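Long-range contact in glycosyl hydrolase BlGH5_18 (Bifidobacterium longum subsp. infantis, PDB 7LQX), which is a family 5 glycoside hydrolase, subfamily 18, that probably takes part in the breakdown of N-glycans by this gut bacterium: residues F39-R53 / D86-M99. Sequence-based numbering, arbitrary orientation.
Sequences FWLDPDWPSVKEDMR and DVRRMVHIAGEQGM
Helix 45-53 runs beside helix 86-96 in the same sense, the axes approaching to 9.2 Å at a crossing angle of -40°, and the CA atoms draw together from Val48-Met90 to Arg53-Gln97. No direct hydrogen bond joins the two segments. Trp45 is a knob among Asp86, Arg89, Met90 and Ile93. Arg89 CG sits almost squarely above the six-membered ring of Trp45, 3.6 Å from the centroid. The bend at chi2 (77°) folds the rest of Arg89 back over the indole, and the guanidinium stacks on it with planes 29° apart, a cation-pi contact in which Arg89 CZ is 4.0 Å from the centroid of the five-membered ring. Phe39 CZ and Pro43 CB cover the opposite face. At the indole edge, a water accepts from Trp45 NE1 and donates to Asp86 OD1; a second water links Trp40 O to Asp86 OD2, which also salt-bridges Lys82. Were Trp45 an alanine, the Arg89 guanidinium would probably lose its stacking surface and a gap open between Pro43 and helix 86-96. Deeper in, the terminal methyl of Met90, a selenomethionine, packs against two rings, its CE 3.4 Å from Trp40 CH2 and 3.6 Å from Phe39 CE1. Ile93 returns the knob, fitting among Trp45, Val48, Lys49 and Met52. Beyond it the selenium of Met52 lies 4.0 Å from Ala94 CB and 3.7 Å from Met99 CE, while Gln97 CG packs on Met52 CB. A Schellman motif with Gly98 as C-prime residue ends helix 86-96 and leads into strand 100-104. Such side-by-side packing of neighbouring helices, with Met52, Met90 and Ala94 also touching strand 62-65, which lies between them in the chain, is characteristic of the outer layer of the (beta/alpha)8 barrel of family 5 glycoside hydrolases.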
loop_
_atom_site.group_PDB
_atom_site.type_symbol
_atom_site.label_atom_id
_atom_site.label_comp_id
_atom_site.label_asym_id
_atom_site.label_seq_id
_atom_site.Cartn_x
_atom_site.Cartn_y
_atom_site.Cartn_z
ATOM N N PHE A 39 -8.504 -8.673 -8.315
ATOM C CA PHE A 39 -9.755 -9.406 -8.147
ATOM C C PHE A 39 -10.322 -9.236 -6.747
ATOM O O PHE A 39 -11.536 -9.104 -6.568
ATOM C CB PHE A 39 -9.465 -10.894 -8.411
ATOM C CG PHE A 39 -10.599 -11.823 -8.045
ATOM C CD1 PHE A 39 -10.743 -12.288 -6.748
ATOM C CD2 PHE A 39 -11.528 -12.213 -8.993
ATOM C CE1 PHE A 39 -11.793 -13.121 -6.402
ATOM C CE2 PHE A 39 -12.578 -13.057 -8.654
ATOM C CZ PHE A 39 -12.705 -13.510 -7.349
ATOM N N TRP A 40 -9.457 -9.284 -5.737
ATOM C CA TRP A 40 -9.929 -9.334 -4.362
ATOM C C TRP A 40 -10.697 -8.090 -3.948
ATOM O O TRP A 40 -11.452 -8.138 -2.970
ATOM C CB TRP A 40 -8.730 -9.500 -3.440
ATOM C CG TRP A 40 -7.918 -10.727 -3.686
ATOM C CD1 TRP A 40 -6.663 -10.784 -4.210
ATOM C CD2 TRP A 40 -8.298 -12.081 -3.404
ATOM N NE1 TRP A 40 -6.228 -12.089 -4.264
ATOM C CE2 TRP A 40 -7.218 -12.904 -3.787
ATOM C CE3 TRP A 40 -9.442 -12.675 -2.865
ATOM C CZ2 TRP A 40 -7.242 -14.291 -3.635
ATOM C CZ3 TRP A 40 -9.466 -14.055 -2.724
ATOM C CH2 TRP A 40 -8.373 -14.844 -3.110
ATOM N N LEU A 41 -10.498 -6.971 -4.650
ATOM C CA LEU A 41 -11.218 -5.742 -4.346
ATOM C C LEU A 41 -12.643 -5.756 -4.881
ATOM O O LEU A 41 -13.455 -4.929 -4.457
ATOM C CB LEU A 41 -10.449 -4.549 -4.911
ATOM C CG LEU A 41 -9.110 -4.263 -4.233
ATOM C CD1 LEU A 41 -8.303 -3.246 -5.038
ATOM C CD2 LEU A 41 -9.295 -3.777 -2.815
ATOM N N ASP A 42 -12.967 -6.673 -5.792
ATOM C CA ASP A 42 -14.310 -6.785 -6.351
ATOM C C ASP A 42 -14.493 -8.199 -6.888
ATOM O O ASP A 42 -14.471 -8.411 -8.106
ATOM C CB ASP A 42 -14.501 -5.758 -7.465
ATOM C CG ASP A 42 -15.889 -5.802 -8.080
ATOM O OD1 ASP A 42 -16.843 -6.265 -7.419
ATOM O OD2 ASP A 42 -16.023 -5.361 -9.236
ATOM N N PRO A 43 -14.662 -9.191 -6.016
ATOM C CA PRO A 43 -14.704 -10.582 -6.489
ATOM C C PRO A 43 -15.866 -10.847 -7.437
ATOM O O PRO A 43 -17.007 -10.463 -7.179
ATOM C CB PRO A 43 -14.832 -11.393 -5.192
ATOM C CG PRO A 43 -14.230 -10.500 -4.134
ATOM C CD PRO A 43 -14.635 -9.106 -4.543
ATOM N N ASP A 44 -15.560 -11.517 -8.544
ATOM C CA ASP A 44 -16.545 -12.008 -9.513
ATOM C C ASP A 44 -16.464 -13.528 -9.412
ATOM O O ASP A 44 -15.586 -14.152 -10.014
ATOM C CB ASP A 44 -16.197 -11.489 -10.904
ATOM C CG ASP A 44 -17.103 -12.035 -12.003
ATOM O OD1 ASP A 44 -17.776 -13.070 -11.813
ATOM O OD2 ASP A 44 -17.115 -11.421 -13.089
ATOM N N TRP A 45 -17.353 -14.117 -8.626
ATOM C CA TRP A 45 -17.220 -15.537 -8.318
ATOM C C TRP A 45 -17.567 -16.415 -9.512
ATOM O O TRP A 45 -16.889 -17.424 -9.724
ATOM C CB TRP A 45 -17.995 -15.920 -7.053
ATOM C CG TRP A 45 -17.372 -15.282 -5.851
ATOM C CD1 TRP A 45 -17.929 -14.355 -5.031
ATOM C CD2 TRP A 45 -16.039 -15.496 -5.370
ATOM N NE1 TRP A 45 -17.035 -13.986 -4.056
ATOM C CE2 TRP A 45 -15.865 -14.672 -4.244
ATOM C CE3 TRP A 45 -14.985 -16.314 -5.775
ATOM C CZ2 TRP A 45 -14.680 -14.643 -3.519
ATOM C CZ3 TRP A 45 -13.813 -16.279 -5.061
ATOM C CH2 TRP A 45 -13.667 -15.451 -3.946
ATOM N N PRO A 46 -18.582 -16.086 -10.319
ATOM C CA PRO A 46 -18.774 -16.855 -11.563
ATOM C C PRO A 46 -17.524 -16.910 -12.428
ATOM O O PRO A 46 -17.245 -17.945 -13.047
ATOM C CB PRO A 46 -19.946 -16.136 -12.246
ATOM C CG PRO A 46 -20.722 -15.568 -11.108
ATOM C CD PRO A 46 -19.675 -15.118 -10.105
ATOM N N SER A 47 -16.737 -15.832 -12.462
ATOM C CA SER A 47 -15.524 -15.851 -13.273
ATOM C C SER A 47 -14.485 -16.807 -12.699
ATOM O O SER A 47 -13.714 -17.395 -13.464
ATOM C CB SER A 47 -14.949 -14.441 -13.444
ATOM O OG SER A 47 -14.253 -13.990 -12.296
ATOM N N VAL A 48 -14.447 -16.977 -11.372
ATOM C CA VAL A 48 -13.518 -17.932 -10.771
ATOM C C VAL A 48 -13.943 -19.356 -11.090
ATOM O O VAL A 48 -13.107 -20.216 -11.402
ATOM C CB VAL A 48 -13.411 -17.708 -9.255
ATOM C CG1 VAL A 48 -12.490 -18.759 -8.640
ATOM C CG2 VAL A 48 -12.903 -16.323 -8.963
ATOM N N LYS A 49 -15.244 -19.640 -10.997
ATOM C CA LYS A 49 -15.738 -20.957 -11.376
ATOM C C LYS A 49 -15.334 -21.289 -12.808
ATOM O O LYS A 49 -14.870 -22.397 -13.096
ATOM C CB LYS A 49 -17.256 -21.022 -11.218
ATOM C CG LYS A 49 -17.831 -22.405 -11.495
ATOM C CD LYS A 49 -19.326 -22.452 -11.229
ATOM C CE LYS A 49 -19.905 -23.818 -11.568
ATOM N NZ LYS A 49 -21.382 -23.852 -11.393
ATOM N N GLU A 50 -15.501 -20.328 -13.723
ATOM C CA GLU A 50 -15.149 -20.573 -15.115
ATOM C C GLU A 50 -13.642 -20.733 -15.283
ATOM O O GLU A 50 -13.188 -21.634 -16.000
ATOM C CB GLU A 50 -15.676 -19.450 -16.002
ATOM C CG GLU A 50 -15.408 -19.684 -17.475
ATOM C CD GLU A 50 -16.101 -20.918 -18.024
ATOM O OE1 GLU A 50 -16.957 -21.515 -17.328
ATOM O OE2 GLU A 50 -15.785 -21.297 -19.170
ATOM N N ASP A 51 -12.853 -19.858 -14.647
ATOM C CA ASP A 51 -11.401 -19.990 -14.693
ATOM C C ASP A 51 -10.983 -21.380 -14.225
ATOM O O ASP A 51 -10.147 -22.045 -14.847
ATOM C CB ASP A 51 -10.731 -18.961 -13.773
ATOM C CG ASP A 51 -10.731 -17.545 -14.321
ATOM O OD1 ASP A 51 -11.145 -17.313 -15.475
ATOM O OD2 ASP A 51 -10.296 -16.662 -13.548
HETATM N N MSE A 52 -11.547 -21.825 -13.108
HETATM C CA MSE A 52 -11.170 -23.103 -12.526
HETATM C C MSE A 52 -11.615 -24.282 -13.375
HETATM O O MSE A 52 -10.909 -25.288 -13.468
HETATM C CB MSE A 52 -11.767 -23.246 -11.127
HETATM C CG MSE A 52 -11.214 -22.278 -10.128
HETATM SE SE MSE A 52 -9.386 -22.602 -9.635
HETATM C CE MSE A 52 -9.242 -21.237 -8.242
ATOM N N ARG A 53 -12.798 -24.168 -13.981
ATOM C CA ARG A 53 -13.257 -25.211 -14.889
ATOM C C ARG A 53 -12.276 -25.388 -16.043
ATOM O O ARG A 53 -11.896 -26.513 -16.386
ATOM C CB ARG A 53 -14.654 -24.868 -15.405
ATOM C CG ARG A 53 -15.274 -25.942 -16.280
ATOM C CD ARG A 53 -16.596 -25.480 -16.887
ATOM N NE ARG A 53 -16.392 -24.479 -17.933
ATOM C CZ ARG A 53 -16.085 -24.770 -19.196
ATOM N NH1 ARG A 53 -15.950 -26.033 -19.576
ATOM N NH2 ARG A 53 -15.908 -23.796 -20.081
ATOM N N ASP A 86 -13.119 -14.720 1.527
ATOM C CA ASP A 86 -12.937 -14.759 0.079
ATOM C C ASP A 86 -11.840 -15.744 -0.320
ATOM O O ASP A 86 -11.966 -16.440 -1.334
ATOM C CB ASP A 86 -12.606 -13.364 -0.462
ATOM C CG ASP A 86 -13.795 -12.416 -0.442
ATOM O OD1 ASP A 86 -14.950 -12.871 -0.322
ATOM O OD2 ASP A 86 -13.561 -11.193 -0.585
ATOM N N VAL A 87 -10.743 -15.796 0.434
ATOM C CA VAL A 87 -9.730 -16.814 0.155
ATOM C C VAL A 87 -10.330 -18.207 0.300
ATOM O O VAL A 87 -10.116 -19.087 -0.541
ATOM C CB VAL A 87 -8.494 -16.641 1.055
ATOM C CG1 VAL A 87 -7.437 -17.691 0.698
ATOM C CG2 VAL A 87 -7.924 -15.247 0.922
ATOM N N ARG A 88 -11.089 -18.430 1.377
ATOM C CA ARG A 88 -11.708 -19.733 1.583
ATOM C C ARG A 88 -12.645 -20.075 0.433
ATOM O O ARG A 88 -12.690 -21.225 -0.020
ATOM C CB ARG A 88 -12.443 -19.764 2.925
ATOM C CG ARG A 88 -13.090 -21.103 3.240
ATOM C CD ARG A 88 -13.657 -21.170 4.643
ATOM N NE ARG A 88 -14.382 -22.423 4.825
ATOM C CZ ARG A 88 -14.992 -22.794 5.943
ATOM N NH1 ARG A 88 -14.957 -22.017 7.016
ATOM N NH2 ARG A 88 -15.628 -23.957 5.981
ATOM N N ARG A 89 -13.388 -19.084 -0.068
ATOM C CA ARG A 89 -14.302 -19.337 -1.174
ATOM C C ARG A 89 -13.540 -19.750 -2.426
ATOM O O ARG A 89 -13.965 -20.654 -3.153
ATOM C CB ARG A 89 -15.161 -18.100 -1.442
ATOM C CG ARG A 89 -16.085 -18.243 -2.642
ATOM C CD ARG A 89 -17.303 -19.092 -2.359
ATOM N NE ARG A 89 -18.279 -18.978 -3.441
ATOM C CZ ARG A 89 -19.041 -17.907 -3.653
ATOM N NH1 ARG A 89 -18.942 -16.848 -2.860
ATOM N NH2 ARG A 89 -19.903 -17.892 -4.660
HETATM N N MSE A 90 -12.412 -19.101 -2.696
HETATM C CA MSE A 90 -11.636 -19.442 -3.880
HETATM C C MSE A 90 -11.109 -20.871 -3.782
HETATM O O MSE A 90 -11.131 -21.614 -4.766
HETATM C CB MSE A 90 -10.499 -18.447 -4.070
HETATM C CG MSE A 90 -9.704 -18.699 -5.330
HETATM SE SE MSE A 90 -8.377 -17.357 -5.654
HETATM C CE MSE A 90 -9.524 -15.945 -6.167
ATOM N N VAL A 91 -10.632 -21.237 -2.590
ATOM C CA VAL A 91 -10.224 -22.613 -2.327
ATOM C C VAL A 91 -11.398 -23.562 -2.521
ATOM O O VAL A 91 -11.271 -24.616 -3.155
ATOM C CB VAL A 91 -9.635 -22.725 -0.908
ATOM C CG1 VAL A 91 -9.473 -24.181 -0.528
ATOM C CG2 VAL A 91 -8.334 -21.958 -0.825
ATOM N N HIS A 92 -12.557 -23.198 -1.964
ATOM C CA HIS A 92 -13.750 -24.023 -2.082
ATOM C C HIS A 92 -14.100 -24.273 -3.540
ATOM O O HIS A 92 -14.448 -25.399 -3.917
ATOM C CB HIS A 92 -14.909 -23.335 -1.360
ATOM C CG HIS A 92 -16.121 -24.195 -1.207
ATOM N ND1 HIS A 92 -16.162 -25.274 -0.352
ATOM C CD2 HIS A 92 -17.334 -24.138 -1.803
ATOM C CE1 HIS A 92 -17.353 -25.843 -0.426
ATOM N NE2 HIS A 92 -18.082 -25.173 -1.299
ATOM N N ILE A 93 -14.000 -23.241 -4.378
ATOM C CA ILE A 93 -14.344 -23.382 -5.788
ATOM C C ILE A 93 -13.342 -24.276 -6.505
ATOM O O ILE A 93 -13.719 -25.115 -7.331
ATOM C CB ILE A 93 -14.462 -21.992 -6.442
ATOM C CG1 ILE A 93 -15.664 -21.238 -5.870
ATOM C CG2 ILE A 93 -14.570 -22.126 -7.948
ATOM C CD1 ILE A 93 -15.710 -19.761 -6.256
ATOM N N ALA A 94 -12.050 -24.102 -6.228
ATOM C CA ALA A 94 -11.065 -25.022 -6.789
ATOM C C ALA A 94 -11.438 -26.468 -6.485
ATOM O O ALA A 94 -11.405 -27.330 -7.371
ATOM C CB ALA A 94 -9.681 -24.690 -6.233
ATOM N N GLY A 95 -11.831 -26.743 -5.239
ATOM C CA GLY A 95 -12.207 -28.095 -4.870
ATOM C C GLY A 95 -13.455 -28.572 -5.585
ATOM O O GLY A 95 -13.538 -29.735 -5.993
ATOM N N GLU A 96 -14.447 -27.687 -5.735
ATOM C CA GLU A 96 -15.656 -28.053 -6.463
ATOM C C GLU A 96 -15.331 -28.369 -7.912
ATOM O O GLU A 96 -16.020 -29.178 -8.546
ATOM C CB GLU A 96 -16.676 -26.917 -6.392
ATOM C CG GLU A 96 -17.259 -26.687 -5.008
ATOM C CD GLU A 96 -18.205 -25.495 -4.948
ATOM O OE1 GLU A 96 -17.941 -24.472 -5.621
ATOM O OE2 GLU A 96 -19.219 -25.583 -4.221
ATOM N N GLN A 97 -14.288 -27.744 -8.450
ATOM C CA GLN A 97 -13.861 -27.985 -9.817
ATOM C C GLN A 97 -12.785 -29.058 -9.906
ATOM O O GLN A 97 -12.111 -29.156 -10.938
ATOM C CB GLN A 97 -13.411 -26.677 -10.474
ATOM C CG GLN A 97 -14.490 -25.596 -10.505
ATOM C CD GLN A 97 -15.725 -26.015 -11.281
ATOM O OE1 GLN A 97 -15.631 -26.649 -12.331
ATOM N NE2 GLN A 97 -16.896 -25.666 -10.757
ATOM N N GLY A 98 -12.601 -29.850 -8.844
ATOM C CA GLY A 98 -11.809 -31.063 -8.904
ATOM C C GLY A 98 -10.345 -30.934 -8.556
ATOM O O GLY A 98 -9.570 -31.849 -8.863
HETATM N N MSE A 99 -9.941 -29.854 -7.900
HETATM C CA MSE A 99 -8.528 -29.596 -7.666
HETATM C C MSE A 99 -8.194 -29.252 -6.226
HETATM O O MSE A 99 -9.029 -28.742 -5.478
HETATM C CB MSE A 99 -8.068 -28.448 -8.572
HETATM C CG MSE A 99 -8.232 -28.758 -10.041
HETATM SE SE MSE A 99 -7.532 -27.389 -11.176
HETATM C CE MSE A 99 -8.841 -26.038 -10.816
HETATM O O HOH W 1 -11.186 -9.870 -0.639
HETATM O O HOH W 2 -17.213 -12.275 -1.817
#